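Local coordinates for matrix protein VP40 (Lake Victoria marburgvirus, PDB 5B0V) that drives assembly and budding of virus particles as the matrix protein, a dimer that reorganizes into multimers at the plasma membrane, at residues K199-P213 with G299-P312. Residues are numbered along the deposited sequence; the frame is centred on the assembly and turned at random.
Sequences KLIGNTMHPAVSIHP and GFNNRQVVLAYANP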
# COMPACT_ATOMS: atom_id res chain seq x y z
N LYS A 199 18.19 -21.90 6.48
CA LYS A 199 19.19 -20.99 7.01
C LYS A 199 18.52 -19.70 7.48
O LYS A 199 18.91 -19.12 8.50
CB LYS A 199 20.25 -20.66 5.97
CG LYS A 199 21.19 -21.80 5.62
CD LYS A 199 22.36 -21.27 4.81
CE LYS A 199 22.99 -22.30 3.88
NZ LYS A 199 23.45 -21.66 2.61
N LEU A 200 17.49 -19.28 6.73
CA LEU A 200 16.75 -18.06 7.04
C LEU A 200 15.88 -18.20 8.27
O LEU A 200 15.63 -17.21 8.96
CB LEU A 200 15.88 -17.65 5.87
CG LEU A 200 16.60 -17.07 4.65
CD1 LEU A 200 15.68 -17.03 3.45
CD2 LEU A 200 17.13 -15.68 4.94
N ILE A 201 15.39 -19.42 8.52
CA ILE A 201 14.57 -19.68 9.71
C ILE A 201 15.39 -20.30 10.86
O ILE A 201 14.94 -20.35 12.01
CB ILE A 201 13.30 -20.51 9.38
CG1 ILE A 201 13.68 -21.84 8.74
CG2 ILE A 201 12.41 -19.71 8.44
CD1 ILE A 201 12.68 -22.95 9.01
N GLY A 202 16.63 -20.72 10.56
CA GLY A 202 17.52 -21.32 11.57
C GLY A 202 18.22 -20.33 12.50
O GLY A 202 17.88 -19.17 12.55
N ASN A 203 19.19 -20.80 13.26
CA ASN A 203 19.98 -19.90 14.12
C ASN A 203 21.42 -20.21 14.01
O ASN A 203 22.16 -20.08 14.96
CB ASN A 203 19.54 -19.99 15.58
CG ASN A 203 19.27 -21.41 15.99
OD1 ASN A 203 20.04 -22.31 15.68
ND2 ASN A 203 18.14 -21.63 16.66
N THR A 204 21.80 -20.64 12.82
CA THR A 204 23.17 -20.95 12.51
C THR A 204 23.79 -19.70 11.96
O THR A 204 23.08 -18.86 11.42
CB THR A 204 23.24 -22.04 11.44
OG1 THR A 204 22.27 -23.04 11.74
CG2 THR A 204 24.64 -22.68 11.39
N MSE A 205 25.11 -19.60 12.10
CA MSE A 205 25.89 -18.46 11.58
C MSE A 205 26.69 -18.90 10.40
O MSE A 205 27.03 -20.07 10.30
CB MSE A 205 26.77 -17.94 12.71
CG MSE A 205 25.86 -17.19 13.68
SE MSE A 205 26.83 -16.40 15.17
CE MSE A 205 26.96 -14.55 14.51
N HIS A 206 26.95 -18.01 9.45
CA HIS A 206 27.64 -18.43 8.23
C HIS A 206 28.59 -17.39 7.76
O HIS A 206 28.47 -16.24 8.13
CB HIS A 206 26.65 -18.72 7.11
CG HIS A 206 25.50 -19.54 7.56
ND1 HIS A 206 25.42 -20.89 7.34
CD2 HIS A 206 24.42 -19.21 8.31
CE1 HIS A 206 24.31 -21.36 7.88
NE2 HIS A 206 23.69 -20.36 8.48
N PRO A 207 29.53 -17.80 6.91
CA PRO A 207 30.47 -16.84 6.40
C PRO A 207 29.75 -15.70 5.75
O PRO A 207 28.83 -15.91 4.95
CB PRO A 207 31.25 -17.65 5.37
CG PRO A 207 31.20 -19.04 5.88
CD PRO A 207 29.86 -19.17 6.50
N ALA A 208 30.15 -14.50 6.11
CA ALA A 208 29.58 -13.29 5.56
C ALA A 208 30.65 -12.24 5.39
O ALA A 208 31.69 -12.30 6.07
CB ALA A 208 28.54 -12.76 6.51
N VAL A 209 30.40 -11.29 4.49
CA VAL A 209 31.34 -10.18 4.24
C VAL A 209 30.75 -8.90 4.77
O VAL A 209 29.66 -8.53 4.40
CB VAL A 209 31.61 -10.03 2.72
CG1 VAL A 209 31.84 -8.60 2.28
CG2 VAL A 209 32.80 -10.89 2.31
N SER A 210 31.47 -8.25 5.67
CA SER A 210 31.10 -6.93 6.11
C SER A 210 31.71 -5.97 5.11
O SER A 210 32.90 -5.76 5.14
CB SER A 210 31.59 -6.65 7.54
OG SER A 210 31.40 -5.27 7.87
N ILE A 211 30.89 -5.37 4.25
CA ILE A 211 31.36 -4.46 3.21
C ILE A 211 31.54 -3.02 3.71
O ILE A 211 32.31 -2.26 3.13
CB ILE A 211 30.40 -4.50 1.99
CG1 ILE A 211 31.11 -4.00 0.74
CG2 ILE A 211 29.10 -3.73 2.25
CD1 ILE A 211 32.01 -5.04 0.10
N HIS A 212 30.89 -2.66 4.80
CA HIS A 212 31.09 -1.35 5.41
C HIS A 212 30.65 -1.50 6.84
O HIS A 212 29.72 -2.21 7.12
CB HIS A 212 30.24 -0.30 4.68
CG HIS A 212 30.34 1.10 5.21
ND1 HIS A 212 31.36 1.97 4.86
CD2 HIS A 212 29.50 1.82 5.99
CE1 HIS A 212 31.17 3.13 5.45
NE2 HIS A 212 30.05 3.07 6.14
N PRO A 213 31.35 -0.84 7.77
CA PRO A 213 31.04 -1.11 9.17
C PRO A 213 29.62 -0.75 9.56
O PRO A 213 29.10 -1.33 10.52
CB PRO A 213 32.04 -0.25 9.93
CG PRO A 213 32.68 0.65 8.93
CD PRO A 213 32.58 -0.03 7.62
N GLY A 299 33.33 4.03 -1.06
CA GLY A 299 33.11 3.77 0.38
C GLY A 299 32.90 2.31 0.81
O GLY A 299 32.43 2.06 1.91
N PHE A 300 33.24 1.37 -0.05
CA PHE A 300 33.09 -0.05 0.22
C PHE A 300 34.46 -0.76 0.35
O PHE A 300 34.64 -1.91 -0.06
CB PHE A 300 32.31 -0.68 -0.92
CG PHE A 300 30.90 -0.19 -1.05
CD1 PHE A 300 29.99 -0.36 -0.01
CD2 PHE A 300 30.45 0.37 -2.23
CE1 PHE A 300 28.67 0.06 -0.13
CE2 PHE A 300 29.13 0.77 -2.36
CZ PHE A 300 28.24 0.62 -1.31
N ASN A 301 35.44 -0.07 0.90
CA ASN A 301 36.80 -0.62 0.91
C ASN A 301 37.24 -1.20 2.24
O ASN A 301 38.17 -1.99 2.28
CB ASN A 301 37.78 0.45 0.43
CG ASN A 301 37.57 0.79 -1.03
OD1 ASN A 301 37.19 -0.07 -1.82
ND2 ASN A 301 37.83 2.04 -1.40
N ASN A 302 36.58 -0.77 3.31
CA ASN A 302 36.82 -1.26 4.65
C ASN A 302 36.01 -2.52 4.89
O ASN A 302 34.94 -2.52 5.53
CB ASN A 302 36.47 -0.19 5.67
CG ASN A 302 36.68 -0.64 7.11
OD1 ASN A 302 37.30 -1.68 7.40
ND2 ASN A 302 36.16 0.15 8.03
N ARG A 303 36.56 -3.62 4.39
CA ARG A 303 35.90 -4.91 4.38
C ARG A 303 36.47 -5.80 5.45
O ARG A 303 37.63 -5.67 5.83
CB ARG A 303 36.11 -5.58 3.03
CG ARG A 303 35.80 -4.69 1.85
CD ARG A 303 36.09 -5.40 0.55
NE ARG A 303 35.43 -4.67 -0.51
CZ ARG A 303 35.77 -4.72 -1.78
NH1 ARG A 303 36.75 -5.50 -2.20
NH2 ARG A 303 35.09 -4.01 -2.66
N GLN A 304 35.66 -6.75 5.89
CA GLN A 304 36.09 -7.76 6.85
C GLN A 304 35.24 -9.01 6.66
O GLN A 304 34.09 -8.91 6.24
CB GLN A 304 35.94 -7.21 8.27
CG GLN A 304 36.37 -8.13 9.38
CD GLN A 304 36.25 -7.44 10.71
OE1 GLN A 304 35.16 -7.33 11.23
NE2 GLN A 304 37.34 -6.93 11.25
N VAL A 305 35.80 -10.18 6.99
CA VAL A 305 35.05 -11.45 6.98
C VAL A 305 34.56 -11.85 8.36
O VAL A 305 35.35 -11.91 9.32
CB VAL A 305 35.89 -12.62 6.48
CG1 VAL A 305 35.03 -13.87 6.38
CG2 VAL A 305 36.50 -12.29 5.14
N VAL A 306 33.28 -12.16 8.46
CA VAL A 306 32.67 -12.53 9.73
C VAL A 306 31.72 -13.70 9.54
O VAL A 306 31.45 -14.14 8.43
CB VAL A 306 31.94 -11.33 10.37
CG1 VAL A 306 32.94 -10.23 10.72
CG2 VAL A 306 30.85 -10.76 9.45
N LEU A 307 31.21 -14.19 10.66
CA LEU A 307 30.13 -15.16 10.69
C LEU A 307 28.89 -14.41 11.11
O LEU A 307 28.90 -13.71 12.12
CB LEU A 307 30.43 -16.24 11.70
CG LEU A 307 31.62 -17.17 11.38
CD1 LEU A 307 32.13 -17.86 12.63
CD2 LEU A 307 31.21 -18.18 10.34
N ALA A 308 27.84 -14.48 10.31
CA ALA A 308 26.60 -13.80 10.65
C ALA A 308 25.43 -14.75 10.55
O ALA A 308 25.50 -15.77 9.86
CB ALA A 308 26.39 -12.62 9.73
N TYR A 309 24.36 -14.42 11.26
CA TYR A 309 23.09 -15.10 11.10
C TYR A 309 22.50 -14.76 9.76
O TYR A 309 22.59 -13.62 9.29
CB TYR A 309 22.09 -14.66 12.16
CG TYR A 309 22.42 -15.12 13.56
CD1 TYR A 309 22.32 -16.47 13.91
CD2 TYR A 309 22.80 -14.21 14.54
CE1 TYR A 309 22.59 -16.89 15.19
CE2 TYR A 309 23.07 -14.62 15.82
CZ TYR A 309 22.96 -15.96 16.14
OH TYR A 309 23.26 -16.37 17.41
N ALA A 310 21.89 -15.75 9.13
CA ALA A 310 21.09 -15.51 7.94
C ALA A 310 19.68 -15.11 8.34
O ALA A 310 19.04 -14.32 7.69
CB ALA A 310 21.08 -16.75 7.08
N ASN A 311 19.22 -15.67 9.44
CA ASN A 311 17.89 -15.41 9.94
C ASN A 311 17.76 -13.95 10.30
O ASN A 311 18.38 -13.52 11.27
CB ASN A 311 17.63 -16.30 11.16
CG ASN A 311 16.27 -16.08 11.78
OD1 ASN A 311 15.74 -14.97 11.76
ND2 ASN A 311 15.70 -17.15 12.33
N PRO A 312 16.91 -13.19 9.55
CA PRO A 312 16.79 -11.74 9.68
C PRO A 312 16.19 -11.29 11.01
O PRO A 312 16.38 -10.14 11.41
CB PRO A 312 15.88 -11.36 8.52
CG PRO A 312 15.00 -12.52 8.34
CD PRO A 312 15.90 -13.71 8.60
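His-206, Ala-208 and Ser-210 pair with Ala-308, Val-306 and Gln-304 through six backbone hydrogen bonds, making strands 205-210 and 304-309 an antiparallel ladder. At one end selenomethionine Met-205 lies over a face of the Tyr-309 ring, CG 3.8 Å and SE 4.2 Å from the centroid, a Met-aromatic and CH-pi contact. The bend at chi3 (99°) turns methyl CE across toward the Leu-307 carbonyl oxygen. On the other face, Ala-208 CB meets Ala-308 CB at 3.9 Å. Beyond the strands, Asn-311 ND2 donates to Gly-202 O just past helix 197-201 (3.0 Å, 151° at H), close to the plane of the Asn-311 amide; Asn-311 OD1 accepts from Thr-313 N. At the far end Ile-211 CG1 packs 3.9 Å from Phe-300 CD1; Ile-211 and Arg-303 run side by side, Ile-211 CD1 3.5 Å from Arg-303 NE. Arg-303 NH1 is hydrogen-bonded to Leu-246 O; weak hydrogen bonds join Arg-303 NE to Phe-300 O and His-212 ND1 to Gly-299 O. In this three-stranded sheet of the C-terminal domain, 205-210 lies between 218-219 and 304-309; helix 237-243 meets Pro-207 and Val-305 on the Met-205/Tyr-309 face. Directional backbone bonds thus fix the register, and the Asn-311 amide and apolar Ile-211 packing extend the contact beyond it.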